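Local coordinates for sulfur oxidation protein soxB (Thermus thermophilus, PDB 2WDD), which probably hydrolyses the sulfur-sulfur bond of cysteine S-thiosulfonate in the sulfur oxidation pathway, and holds two manganese ions, at residues Pro200-His205 with Val247-Ala252; Tyr26-Leu31 with Gly208-Ala213; Leu185-Val190 with Glu240-Glu245; Pro292-Trp295 with Thr300-Val303. All coordinates share one frame; numbering follows the deposited sequence. Where two conformers were deposited one is given.

Interaction 1 of 4, residues Pro200-His205 with Val247-Ala252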
loop_
_atom_site.group_PDB
_atom_site.type_symbol
_atom_site.label_atom_id
_atom_site.label_comp_id
_atom_site.label_asym_id
_atom_site.label_seq_id
_atom_site.Cartn_x
_atom_site.Cartn_y
_atom_site.Cartn_z
ATOM N N PRO A 200 -18.019 -8.956 12.883
ATOM C CA PRO A 200 -19.201 -8.874 12.019
ATOM C C PRO A 200 -18.773 -8.766 10.556
ATOM O O PRO A 200 -17.772 -8.119 10.237
ATOM C CB PRO A 200 -19.872 -7.569 12.465
ATOM C CG PRO A 200 -19.358 -7.314 13.854
ATOM C CD PRO A 200 -17.945 -7.837 13.841
ATOM N N ALA A 201 -19.541 -9.388 9.667
ATOM C CA ALA A 201 -19.236 -9.344 8.236
ATOM C C ALA A 201 -19.655 -8.014 7.636
ATOM O O ALA A 201 -19.021 -7.520 6.701
ATOM C CB ALA A 201 -19.940 -10.475 7.507
ATOM N N TYR A 202 -20.753 -7.455 8.133
ATOM C CA TYR A 202 -21.273 -6.214 7.568
ATOM C C TYR A 202 -22.098 -5.405 8.560
ATOM O O TYR A 202 -22.464 -5.891 9.637
ATOM C CB TYR A 202 -22.138 -6.524 6.329
ATOM C CG TYR A 202 -23.412 -7.297 6.639
ATOM C CD1 TYR A 202 -24.544 -6.645 7.107
ATOM C CD2 TYR A 202 -23.472 -8.672 6.461
ATOM C CE1 TYR A 202 -25.704 -7.347 7.407
ATOM C CE2 TYR A 202 -24.617 -9.389 6.774
ATOM C CZ TYR A 202 -25.729 -8.720 7.238
ATOM O OH TYR A 202 -26.865 -9.439 7.528
ATOM N N ARG A 203 -22.379 -4.160 8.189
ATOM C CA ARG A 203 -23.245 -3.289 8.977
ATOM C C ARG A 203 -24.168 -2.561 8.008
ATOM O O ARG A 203 -23.709 -2.044 6.999
ATOM C CB ARG A 203 -22.450 -2.271 9.789
ATOM C CG ARG A 203 -23.328 -1.304 10.589
ATOM C CD ARG A 203 -24.179 -2.039 11.626
ATOM N NE ARG A 203 -23.366 -3.015 12.343
ATOM C CZ ARG A 203 -23.784 -4.215 12.732
ATOM N NH1 ARG A 203 -25.044 -4.584 12.547
ATOM N NH2 ARG A 203 -22.944 -5.031 13.350
ATOM N N ILE A 204 -25.461 -2.515 8.322
ATOM C CA ILE A 204 -26.419 -1.797 7.486
ATOM C C ILE A 204 -26.649 -0.417 8.072
ATOM O O ILE A 204 -26.851 -0.265 9.280
ATOM C CB ILE A 204 -27.738 -2.571 7.310
ATOM C CG1 ILE A 204 -27.501 -3.862 6.526
ATOM C CG2 ILE A 204 -28.778 -1.698 6.586
ATOM C CD1 ILE A 204 -28.669 -4.830 6.571
ATOM N N HIS A 205 -26.587 0.595 7.213
ATOM C CA HIS A 205 -26.763 1.977 7.624
ATOM C C HIS A 205 -27.971 2.593 6.939
ATOM O O HIS A 205 -28.190 2.383 5.752
ATOM C CB HIS A 205 -25.538 2.791 7.226
ATOM C CG HIS A 205 -24.312 2.447 8.009
ATOM N ND1 HIS A 205 -23.968 3.098 9.175
ATOM C CD2 HIS A 205 -23.339 1.532 7.786
ATOM C CE1 HIS A 205 -22.848 2.578 9.651
ATOM N NE2 HIS A 205 -22.449 1.625 8.828
ATOM N N VAL A 247 -23.469 -11.201 1.569
ATOM C CA VAL A 247 -24.118 -10.240 0.687
ATOM C C VAL A 247 -25.622 -10.521 0.637
ATOM O O VAL A 247 -26.434 -9.609 0.793
ATOM C CB VAL A 247 -23.504 -10.266 -0.716
ATOM C CG1 VAL A 247 -24.381 -9.480 -1.706
ATOM C CG2 VAL A 247 -22.074 -9.730 -0.690
ATOM N N ASP A 248 -25.972 -11.794 0.461
ATOM C CA ASP A 248 -27.374 -12.212 0.418
ATOM C C ASP A 248 -28.089 -11.895 1.734
ATOM O O ASP A 248 -29.225 -11.404 1.738
ATOM C CB ASP A 248 -27.482 -13.709 0.102
ATOM C CG ASP A 248 -27.095 -14.037 -1.340
ATOM O OD1 ASP A 248 -27.076 -13.113 -2.181
ATOM O OD2 ASP A 248 -26.829 -15.223 -1.639
ATOM N N LYS A 249 -27.424 -12.175 2.850
ATOM C CA LYS A 249 -28.017 -11.928 4.157
ATOM C C LYS A 249 -28.305 -10.447 4.376
ATOM O O LYS A 249 -29.381 -10.079 4.848
ATOM C CB LYS A 249 -27.132 -12.486 5.275
ATOM C CG LYS A 249 -27.754 -12.397 6.663
ATOM C CD LYS A 249 -26.826 -12.983 7.720
ATOM C CE LYS A 249 -27.308 -12.651 9.124
ATOM N NZ LYS A 249 -26.400 -13.203 10.166
ATOM N N ALA A 250 -27.355 -9.588 4.016
ATOM C CA ALA A 250 -27.559 -8.155 4.163
ATOM C C ALA A 250 -28.814 -7.738 3.390
ATOM O O ALA A 250 -29.600 -6.919 3.860
ATOM C CB ALA A 250 -26.340 -7.387 3.649
ATOM N N ARG A 251 -28.975 -8.291 2.193
ATOM C CA ARG A 251 -30.130 -7.965 1.357
ATOM C C ARG A 251 -31.424 -8.514 1.945
ATOM O O ARG A 251 -32.466 -7.862 1.889
ATOM C CB ARG A 251 -29.910 -8.444 -0.075
ATOM C CG ARG A 251 -29.030 -7.488 -0.888
ATOM C CD ARG A 251 -28.794 -7.975 -2.318
ATOM N NE ARG A 251 -27.806 -7.142 -3.006
ATOM C CZ ARG A 251 -28.016 -5.881 -3.366
ATOM N NH1 ARG A 251 -29.186 -5.306 -3.127
ATOM N NH2 ARG A 251 -27.053 -5.192 -3.960
ATOM N N ALA A 252 -31.344 -9.687 2.564
ATOM C CA ALA A 252 -32.518 -10.281 3.206
ATOM C C ALA A 252 -32.930 -9.469 4.428
ATOM O O ALA A 252 -34.107 -9.435 4.796
ATOM C CB ALA A 252 -32.250 -11.719 3.581
#

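Interaction 2 of 4, residues Tyr26-Leu31 with Gly208-Ala213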
loop_
_atom_site.group_PDB
_atom_site.type_symbol
_atom_site.label_atom_id
_atom_site.label_comp_id
_atom_site.label_asym_id
_atom_site.label_seq_id
_atom_site.Cartn_x
_atom_site.Cartn_y
_atom_site.Cartn_z
ATOM N N TYR A 26 -24.814 15.704 -4.268
ATOM C CA TYR A 26 -25.140 14.636 -5.200
ATOM C C TYR A 26 -25.539 13.379 -4.443
ATOM O O TYR A 26 -24.790 12.895 -3.598
ATOM C CB TYR A 26 -23.960 14.307 -6.123
ATOM C CG TYR A 26 -24.292 13.258 -7.174
ATOM C CD1 TYR A 26 -24.650 13.628 -8.466
ATOM C CD2 TYR A 26 -24.291 11.902 -6.862
ATOM C CE1 TYR A 26 -24.983 12.679 -9.421
ATOM C CE2 TYR A 26 -24.617 10.943 -7.813
ATOM C CZ TYR A 26 -24.955 11.336 -9.090
ATOM O OH TYR A 26 -25.263 10.391 -10.045
ATOM N N GLY A 27 -26.718 12.855 -4.753
ATOM C CA GLY A 27 -27.192 11.608 -4.189
ATOM C C GLY A 27 -27.730 11.580 -2.772
ATOM O O GLY A 27 -27.999 12.617 -2.152
ATOM N N ASP A 28 -27.888 10.356 -2.278
ATOM C CA ASP A 28 -28.458 10.076 -0.970
ATOM C C ASP A 28 -27.424 9.810 0.113
ATOM O O ASP A 28 -27.706 9.986 1.299
ATOM C CB ASP A 28 -29.359 8.849 -1.077
ATOM C CG ASP A 28 -30.351 8.955 -2.220
ATOM O OD1 ASP A 28 -31.238 9.829 -2.139
ATOM O OD2 ASP A 28 -30.250 8.177 -3.195
ATOM N N ALA A 29 -26.253 9.329 -0.288
ATOM C CA ALA A 29 -25.223 8.984 0.682
ATOM C C ALA A 29 -23.856 9.334 0.139
ATOM O O ALA A 29 -23.620 9.285 -1.069
ATOM C CB ALA A 29 -25.282 7.493 1.002
ATOM N N THR A 30 -22.948 9.666 1.041
ATOM C CA THR A 30 -21.592 9.974 0.636
ATOM C C THR A 30 -20.639 9.127 1.439
ATOM O O THR A 30 -20.722 9.091 2.664
ATOM C CB THR A 30 -21.257 11.447 0.823
ATOM O OG1 THR A 30 -22.105 12.232 -0.027
ATOM C CG2 THR A 30 -19.784 11.706 0.461
ATOM N N LEU A 31 -19.709 8.482 0.743
ATOM C CA LEU A 31 -18.669 7.697 1.399
ATOM C C LEU A 31 -17.361 8.479 1.263
ATOM O O LEU A 31 -17.007 8.947 0.171
ATOM C CB LEU A 31 -18.537 6.311 0.759
ATOM C CG LEU A 31 -19.829 5.506 0.555
ATOM C CD1 LEU A 31 -19.528 4.164 -0.071
ATOM C CD2 LEU A 31 -20.558 5.332 1.889
ATOM N N GLY A 208 -31.463 7.828 4.512
ATOM C CA GLY A 208 -32.776 8.335 4.171
ATOM C C GLY A 208 -33.758 7.180 4.192
ATOM O O GLY A 208 -33.899 6.489 5.202
ATOM N N PRO A 209 -34.427 6.926 3.060
ATOM C CA PRO A 209 -35.404 5.835 2.983
ATOM C C PRO A 209 -34.803 4.505 2.534
ATOM O O PRO A 209 -35.503 3.492 2.470
ATOM C CB PRO A 209 -36.391 6.339 1.930
ATOM C CG PRO A 209 -35.559 7.176 1.028
ATOM C CD PRO A 209 -34.515 7.830 1.899
ATOM N N TYR A 210 -33.513 4.511 2.208
ATOM C CA TYR A 210 -32.840 3.290 1.767
ATOM C C TYR A 210 -31.967 2.736 2.881
ATOM O O TYR A 210 -31.757 3.385 3.900
ATOM C CB TYR A 210 -31.941 3.566 0.558
ATOM C CG TYR A 210 -32.577 4.411 -0.515
ATOM C CD1 TYR A 210 -33.275 3.822 -1.557
ATOM C CD2 TYR A 210 -32.454 5.794 -0.502
ATOM C CE1 TYR A 210 -33.852 4.586 -2.553
ATOM C CE2 TYR A 210 -33.040 6.571 -1.487
ATOM C CZ TYR A 210 -33.727 5.960 -2.513
ATOM O OH TYR A 210 -34.304 6.726 -3.500
ATOM N N ALA A 211 -31.417 1.555 2.644
ATOM C CA ALA A 211 -30.503 0.934 3.595
ATOM C C ALA A 211 -29.278 0.487 2.800
ATOM O O ALA A 211 -29.399 -0.189 1.772
ATOM C CB ALA A 211 -31.168 -0.246 4.276
ATOM N N LEU A 212 -28.102 0.881 3.279
ATOM C CA LEU A 212 -26.845 0.560 2.610
ATOM C C LEU A 212 -26.009 -0.333 3.506
ATOM O O LEU A 212 -25.704 0.042 4.633
ATOM C CB LEU A 212 -26.067 1.850 2.349
ATOM C CG LEU A 212 -24.697 1.761 1.668
ATOM C CD1 LEU A 212 -24.853 1.304 0.230
ATOM C CD2 LEU A 212 -24.005 3.120 1.713
ATOM N N ALA A 213 -25.606 -1.484 2.987
ATOM C CA ALA A 213 -24.742 -2.398 3.739
ATOM C C ALA A 213 -23.278 -2.157 3.365
ATOM O O ALA A 213 -22.947 -2.062 2.185
ATOM C CB ALA A 213 -25.096 -3.848 3.426
HETATM O O HOH W 1 -31.822 8.140 -5.304
#

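Interaction 3 of 4, residues Leu185-Val190 with Glu240-Glu245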
loop_
_atom_site.group_PDB
_atom_site.type_symbol
_atom_site.label_atom_id
_atom_site.label_comp_id
_atom_site.label_asym_id
_atom_site.label_seq_id
_atom_site.Cartn_x
_atom_site.Cartn_y
_atom_site.Cartn_z
ATOM N N LEU A 185 -14.945 -4.580 10.582
ATOM C CA LEU A 185 -15.696 -5.566 9.808
ATOM C C LEU A 185 -14.759 -6.533 9.096
ATOM O O LEU A 185 -13.695 -6.133 8.626
ATOM C CB LEU A 185 -16.546 -4.866 8.736
ATOM C CG LEU A 185 -17.572 -3.840 9.198
ATOM C CD1 LEU A 185 -18.214 -3.152 7.994
ATOM C CD2 LEU A 185 -18.638 -4.512 10.069
ATOM N N SER A 186 -15.192 -7.783 8.958
ATOM C CA SER A 186 -14.471 -8.785 8.180
ATOM C C SER A 186 -15.285 -10.062 8.105
ATOM O O SER A 186 -15.562 -10.683 9.132
ATOM C CB SER A 186 -13.080 -9.073 8.755
ATOM O OG SER A 186 -12.135 -8.086 8.346
ATOM N N TYR A 187 -15.687 -10.449 6.900
ATOM C CA TYR A 187 -16.456 -11.679 6.732
ATOM C C TYR A 187 -15.521 -12.886 6.794
ATOM O O TYR A 187 -15.950 -14.008 7.090
ATOM C CB TYR A 187 -17.185 -11.680 5.372
ATOM C CG TYR A 187 -16.317 -12.182 4.230
ATOM C CD1 TYR A 187 -16.296 -13.533 3.883
ATOM C CD2 TYR A 187 -15.436 -11.329 3.579
ATOM C CE1 TYR A 187 -15.468 -14.008 2.877
ATOM C CE2 TYR A 187 -14.582 -11.798 2.588
ATOM C CZ TYR A 187 -14.606 -13.132 2.234
ATOM O OH TYR A 187 -13.757 -13.596 1.256
ATOM N N ASN A 188 -14.238 -12.656 6.505
ATOM C CA ASN A 188 -13.288 -13.743 6.330
ATOM C C ASN A 188 -12.352 -14.180 7.450
ATOM O O ASN A 188 -11.684 -15.204 7.307
ATOM C CB ASN A 188 -12.497 -13.569 5.024
ATOM C CG ASN A 188 -11.670 -12.291 4.996
ATOM O OD1 ASN A 188 -12.116 -11.219 5.425
ATOM N ND2 ASN A 188 -10.443 -12.404 4.492
ATOM N N ILE A 189 -12.270 -13.408 8.524
ATOM C CA ILE A 189 -11.387 -13.765 9.630
ATOM C C ILE A 189 -12.183 -14.707 10.529
ATOM O O ILE A 189 -13.157 -14.297 11.156
ATOM C CB ILE A 189 -10.887 -12.526 10.382
ATOM C CG1 ILE A 189 -10.091 -11.625 9.423
ATOM C CG2 ILE A 189 -9.982 -12.929 11.564
ATOM C CD1 ILE A 189 -9.725 -10.276 9.994
ATOM N N VAL A 190 -11.781 -15.974 10.550
ATOM C CA VAL A 190 -12.498 -16.987 11.318
ATOM C C VAL A 190 -11.522 -17.790 12.156
ATOM O O VAL A 190 -10.317 -17.786 11.908
ATOM C CB VAL A 190 -13.308 -17.923 10.380
ATOM C CG1 VAL A 190 -14.237 -17.109 9.465
ATOM C CG2 VAL A 190 -12.371 -18.819 9.549
ATOM N N GLU A 240 -15.499 -17.555 -1.089
ATOM C CA GLU A 240 -16.558 -17.027 -1.946
ATOM C C GLU A 240 -17.965 -17.335 -1.447
ATOM O O GLU A 240 -18.853 -16.489 -1.524
ATOM C CB GLU A 240 -16.375 -17.500 -3.385
ATOM C CG GLU A 240 -15.102 -16.974 -4.026
ATOM C CD GLU A 240 -15.010 -17.307 -5.496
ATOM O OE1 GLU A 240 -14.674 -18.460 -5.826
ATOM O OE2 GLU A 240 -15.264 -16.409 -6.322
ATOM N N ARG A 241 -18.157 -18.541 -0.920
ATOM C CA ARG A 241 -19.452 -18.946 -0.381
ATOM C C ARG A 241 -19.869 -18.045 0.774
ATOM O O ARG A 241 -20.971 -17.497 0.783
ATOM C CB ARG A 241 -19.379 -20.397 0.107
ATOM C CG ARG A 241 -20.599 -21.242 -0.218
ATOM C CD ARG A 241 -20.645 -22.483 0.667
ATOM N NE ARG A 241 -20.908 -22.137 2.062
ATOM C CZ ARG A 241 -19.970 -22.032 3.000
ATOM N NH1 ARG A 241 -18.699 -22.262 2.701
ATOM N NH2 ARG A 241 -20.307 -21.700 4.239
ATOM N N ARG A 242 -18.985 -17.906 1.757
ATOM C CA ARG A 242 -19.251 -17.076 2.923
ATOM C C ARG A 242 -19.497 -15.620 2.512
ATOM O O ARG A 242 -20.340 -14.937 3.091
ATOM C CB ARG A 242 -18.091 -17.172 3.922
ATOM C CG ARG A 242 -18.483 -16.937 5.373
ATOM C CD ARG A 242 -17.263 -16.807 6.290
ATOM N NE ARG A 242 -16.610 -18.087 6.571
ATOM C CZ ARG A 242 -16.986 -18.937 7.524
ATOM N NH1 ARG A 242 -18.044 -18.672 8.279
ATOM N NH2 ARG A 242 -16.306 -20.061 7.719
ATOM N N LEU A 243 -18.751 -15.149 1.514
ATOM C CA LEU A 243 -18.918 -13.774 1.039
ATOM C C LEU A 243 -20.293 -13.617 0.396
ATOM O O LEU A 243 -21.007 -12.654 0.673
ATOM C CB LEU A 243 -17.816 -13.408 0.036
ATOM C CG LEU A 243 -17.899 -11.986 -0.549
ATOM C CD1 LEU A 243 -18.008 -10.907 0.530
ATOM C CD2 LEU A 243 -16.704 -11.720 -1.474
ATOM N N GLN A 244 -20.651 -14.567 -0.463
ATOM C CA GLN A 244 -21.950 -14.542 -1.140
ATOM C C GLN A 244 -23.101 -14.597 -0.147
ATOM O O GLN A 244 -24.093 -13.888 -0.296
ATOM C CB GLN A 244 -22.076 -15.694 -2.133
ATOM C CG GLN A 244 -23.370 -15.653 -2.958
ATOM C CD GLN A 244 -23.463 -14.422 -3.852
ATOM O OE1 GLN A 244 -22.912 -14.401 -4.954
ATOM N NE2 GLN A 244 -24.183 -13.401 -3.390
ATOM N N GLU A 245 -22.977 -15.439 0.875
ATOM C CA GLU A 245 -24.026 -15.548 1.874
ATOM C C GLU A 245 -24.150 -14.267 2.700
ATOM O O GLU A 245 -25.248 -13.863 3.081
ATOM C CB GLU A 245 -23.805 -16.793 2.735
ATOM C CG GLU A 245 -23.748 -18.061 1.883
ATOM C CD GLU A 245 -23.641 -19.340 2.694
ATOM O OE1 GLU A 245 -23.633 -19.267 3.940
ATOM O OE2 GLU A 245 -23.567 -20.423 2.072
#

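Interaction 4 of 4, residues Pro292-Trp295 with Thr300-Val303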
loop_
_atom_site.group_PDB
_atom_site.type_symbol
_atom_site.label_atom_id
_atom_site.label_comp_id
_atom_site.label_asym_id
_atom_site.label_seq_id
_atom_site.Cartn_x
_atom_site.Cartn_y
_atom_site.Cartn_z
ATOM N N PRO A 292 -9.539 7.784 -10.644
ATOM C CA PRO A 292 -10.276 9.050 -10.724
ATOM C C PRO A 292 -11.710 8.877 -11.212
ATOM O O PRO A 292 -12.587 9.673 -10.865
ATOM C CB PRO A 292 -9.446 9.867 -11.705
ATOM C CG PRO A 292 -8.027 9.375 -11.448
ATOM C CD PRO A 292 -8.212 7.876 -11.276
ATOM N N ARG A 293 -11.941 7.803 -11.965
ATOM C CA ARG A 293 -13.272 7.435 -12.438
ATOM C C ARG A 293 -13.401 5.973 -12.018
ATOM O O ARG A 293 -12.415 5.230 -12.067
ATOM C CB ARG A 293 -13.350 7.548 -13.963
ATOM C CG ARG A 293 -13.118 8.950 -14.489
ATOM C CD ARG A 293 -13.440 9.032 -15.975
ATOM N NE ARG A 293 -12.943 10.264 -16.583
ATOM C CZ ARG A 293 -13.614 11.412 -16.608
ATOM N NH1 ARG A 293 -14.809 11.497 -16.040
ATOM N NH2 ARG A 293 -13.088 12.478 -17.199
ATOM N N PRO A 294 -14.600 5.544 -11.589
ATOM C CA PRO A 294 -14.758 4.159 -11.128
ATOM C C PRO A 294 -14.579 3.152 -12.259
ATOM O O PRO A 294 -14.849 3.442 -13.433
ATOM C CB PRO A 294 -16.190 4.129 -10.583
ATOM C CG PRO A 294 -16.909 5.185 -11.414
ATOM C CD PRO A 294 -15.883 6.279 -11.611
ATOM N N TRP A 295 -14.107 1.969 -11.894
ATOM C CA TRP A 295 -13.848 0.911 -12.847
ATOM C C TRP A 295 -15.067 0.001 -12.860
ATOM O O TRP A 295 -15.444 -0.552 -11.829
ATOM C CB TRP A 295 -12.602 0.137 -12.390
ATOM C CG TRP A 295 -12.163 -0.954 -13.289
ATOM C CD1 TRP A 295 -12.473 -1.124 -14.615
ATOM C CD2 TRP A 295 -11.272 -2.008 -12.949
ATOM N NE1 TRP A 295 -11.844 -2.241 -15.110
ATOM C CE2 TRP A 295 -11.100 -2.807 -14.102
ATOM C CE3 TRP A 295 -10.597 -2.364 -11.774
ATOM C CZ2 TRP A 295 -10.269 -3.934 -14.114
ATOM C CZ3 TRP A 295 -9.786 -3.487 -11.787
ATOM C CH2 TRP A 295 -9.610 -4.245 -12.956
ATOM N N THR A 300 -20.605 -4.210 -11.134
ATOM C CA THR A 300 -20.023 -3.552 -9.968
ATOM C C THR A 300 -19.141 -2.374 -10.358
ATOM O O THR A 300 -18.423 -2.443 -11.348
ATOM C CB THR A 300 -19.152 -4.575 -9.203
ATOM O OG1 THR A 300 -19.943 -5.715 -8.854
ATOM C CG2 THR A 300 -18.497 -3.961 -7.962
ATOM N N TRP A 301 -19.144 -1.332 -9.531
ATOM C CA TRP A 301 -18.209 -0.216 -9.690
ATOM C C TRP A 301 -17.077 -0.459 -8.688
ATOM O O TRP A 301 -17.336 -0.861 -7.555
ATOM C CB TRP A 301 -18.869 1.111 -9.320
ATOM C CG TRP A 301 -19.881 1.563 -10.325
ATOM C CD1 TRP A 301 -21.237 1.594 -10.165
ATOM C CD2 TRP A 301 -19.619 2.023 -11.655
ATOM N NE1 TRP A 301 -21.834 2.051 -11.319
ATOM C CE2 TRP A 301 -20.864 2.334 -12.242
ATOM C CE3 TRP A 301 -18.456 2.212 -12.402
ATOM C CZ2 TRP A 301 -20.977 2.800 -13.554
ATOM C CZ3 TRP A 301 -18.570 2.692 -13.703
ATOM C CH2 TRP A 301 -19.822 2.975 -14.261
ATOM N N ILE A 302 -15.845 -0.138 -9.074
ATOM C CA ILE A 302 -14.685 -0.303 -8.191
ATOM C C ILE A 302 -13.943 1.024 -8.065
ATOM O O ILE A 302 -13.654 1.685 -9.076
ATOM C CB ILE A 302 -13.752 -1.395 -8.734
ATOM C CG1 ILE A 302 -14.493 -2.739 -8.783
ATOM C CG2 ILE A 302 -12.497 -1.521 -7.856
ATOM C CD1 ILE A 302 -13.675 -3.872 -9.386
ATOM N N VAL A 303 -13.679 1.439 -6.827
ATOM C CA VAL A 303 -12.939 2.670 -6.552
ATOM C C VAL A 303 -11.778 2.306 -5.627
ATOM O O VAL A 303 -11.993 1.724 -4.566
ATOM C CB VAL A 303 -13.845 3.718 -5.896
ATOM C CG1 VAL A 303 -13.045 4.925 -5.428
ATOM C CG2 VAL A 303 -14.958 4.121 -6.871
#

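Interaction 1 of 4, residues Pro200-His205 with Val247-Ala252
Tyr202 reaches from the edge strand 202-207 to helix 240-252 and lays its ring against Ala250. Its first torsion sets CG between the backbone N and carbonyl carbon (chi1 66°), and from CB, which starts toward the helix, the ring runs outward over the Ala250 methyl. CD1 and CE1 both lie near Ala250 CB, the latter at 3.8 Å. That methyl sits over the centre of the ring, 9° off its normal, in a CH-pi contact. CZ passes on to the helix backbone, 3.6 Å from Ala250 CA. This is the helix-on-sheet layer of the alpha/beta metallophosphoesterase-like domain, strand and helix running in roughly the same direction with axes 28° apart. At the tip, Tyr202 OH lies 3.2 Å from Lys249 CG, the two side chains crossing at about a right angle; the hydroxyl's hydrogen bond goes to Glu253, just beyond the helix. Replacing Tyr202 by an alanine is likely to strip the Ala250 methyl of its aromatic cover and Glu253 of its phenolic partner. Two residues along the strand, Ile204 also starts toward the helix, and its CD1 comes 3.5 Å from Ala250 O.

Interaction 2 of 4, residues Tyr26-Leu31 with Gly208-Ala213
Asp28 and Tyr210 meet where the two mixed beta sheets of the alpha/beta metallophosphoesterase-like domain approach each other, the aspartate entering strand 29-34 of one and the tyrosine beginning strand 210-217 of the other. Asp28 forms a classic beta bulge with Ala29, both facing Leu317 of the neighbouring strand 311-320. The carboxylate and phenol planes are turned 45° apart, and Asp28 OD2 comes within 3.6 Å of Tyr210 CE2, an approach that is neither over the face nor at the edge. OD2 is also gripped by the backbone N of Leu319 and by a water that donates to it at 2.6 Å. The same water has a weak, longer link to Tyr210 OH, at 3.4 Å. Were Asp28 an alanine, the Leu319 N-H and this water would probably lose their acceptor, and the CE2 side of the tyrosine ring its neighbour. Deeper between the sheets the contact turns apolar: Leu31 and Leu212 both start toward the opposing segment, crossing at a slant, and pack with Val259 of strand 257-262. Their meeting point is methyl to methyl, Leu31 CD2 to Leu212 CD2, at 4.1 Å.

Interaction 3 of 4, residues Leu185-Val190 with Glu240-Glu245
The loop between strands 183-184 and 190-191 packs here against the first turns of helix 240-252, chiefly through Tyr187. The ring of Tyr187 is held between two aliphatic groups. Over one face lies Leu243 CB, 4.0 Å from the ring centroid and displaced toward the rim in a CH-pi contact; over the opposite face lies CB of the next residue, Asn188. Tyr187 CE1 lies 3.7 Å from Leu243 CB, while Leu243 CD1 reaches the other flank of the ring near CD2 and CE2. Arg242 CB comes to the ring edge, 4.1 Å from Tyr187 CD1. A chi1 of 85° turns the tyrosine ring to the helix and its hydroxyl to the start of it, where OH makes a weak hydrogen bond with Asp239 N. Arg242 then bends at chi3 (-75°), which brings its guanidinium under Val190: CG1 of the valine stands over the centre of that flat group, 3.8 Å from Arg242 CZ. On the way, Arg242 CD passes 3.2 Å from Tyr187 O. Asn188 in turn is tied through ND2 to the carbonyls of Phe236 and Ser218. Tyr187 lies about 9 Å, side chain to side chain, from the manganese ligand His263. The arrangement is a loop packed on a helix flanking the beta sheets, as in the metallophosphoesterase-like fold.

Interaction 4 of 4, residues Pro292-Trp295 with Thr300-Val303
Trp295 and Ile302 are joined by two backbone hydrogen bonds. Trp295 N donates to Ile302 O at 2.9 Å, nearly straight (173°) and onto a lone pair in the carbonyl plane. The return bond, from Ile302 N to Trp295 O, is short at 2.8 Å but more bent (136°), its donor tilted from the carbonyl plane. Each of the two oxygens also receives a CA-H...O contact, Ile302 O from Pro294 CA and Trp295 O from Trp301 CA. The side chains of the bonded pair leave on the same face of the sheet and lie alongside each other, CB of Trp295 being 4.1 Å from CB of Ile302. Beyond CB, the indole turns so that CE3 comes near Ile302 CD1. The pair is an antiparallel hydrogen-bonded one in the hairpin of strands 295-297 and 300-304, which forms one edge of the sheet that also holds strand 281-284. Next to it, Pro294 lies side by side with Trp301. Both Pro294 CB and CG come 3.5 Å from Trp301 CE3, meeting the benzo part of the indole at a slant, while Pro294 CB also touches Val303 CG2 at 3.9 Å. Trp301 begins to one side of this contact, but with CG opposite the carbonyl carbon (chi1 -72°) its six-membered ring returns to the proline; Arg296 makes a cation-pi interaction with the same indole. Farther out, Val329 of strand 323-333 packs on Pro294 and Val303, and helix 266-273 meets the other face, through Gln267 and Ala270 on Trp295 and Met266 on Ile302.

How the interactions relate
From the N terminus, strand 29-34 of the first sheet waits until 208-213 to close interaction 2, the longest loop of the four, bringing the two sheets together. Within that loop lie 185-190 and 200-205, whose partners come later on helix 240-252; interactions 1 and 3 therefore both cross interaction 2, and also cross each other. They share the helix and touch directly, Pro200 O lying 2.9 Å from Ser186 N. Interaction 1 meets interaction 2 through the neighbouring strands 202-207 and 210-217. Interaction 4 follows in series as a local hairpin at the opposite edge of the second sheet, touching none of the others.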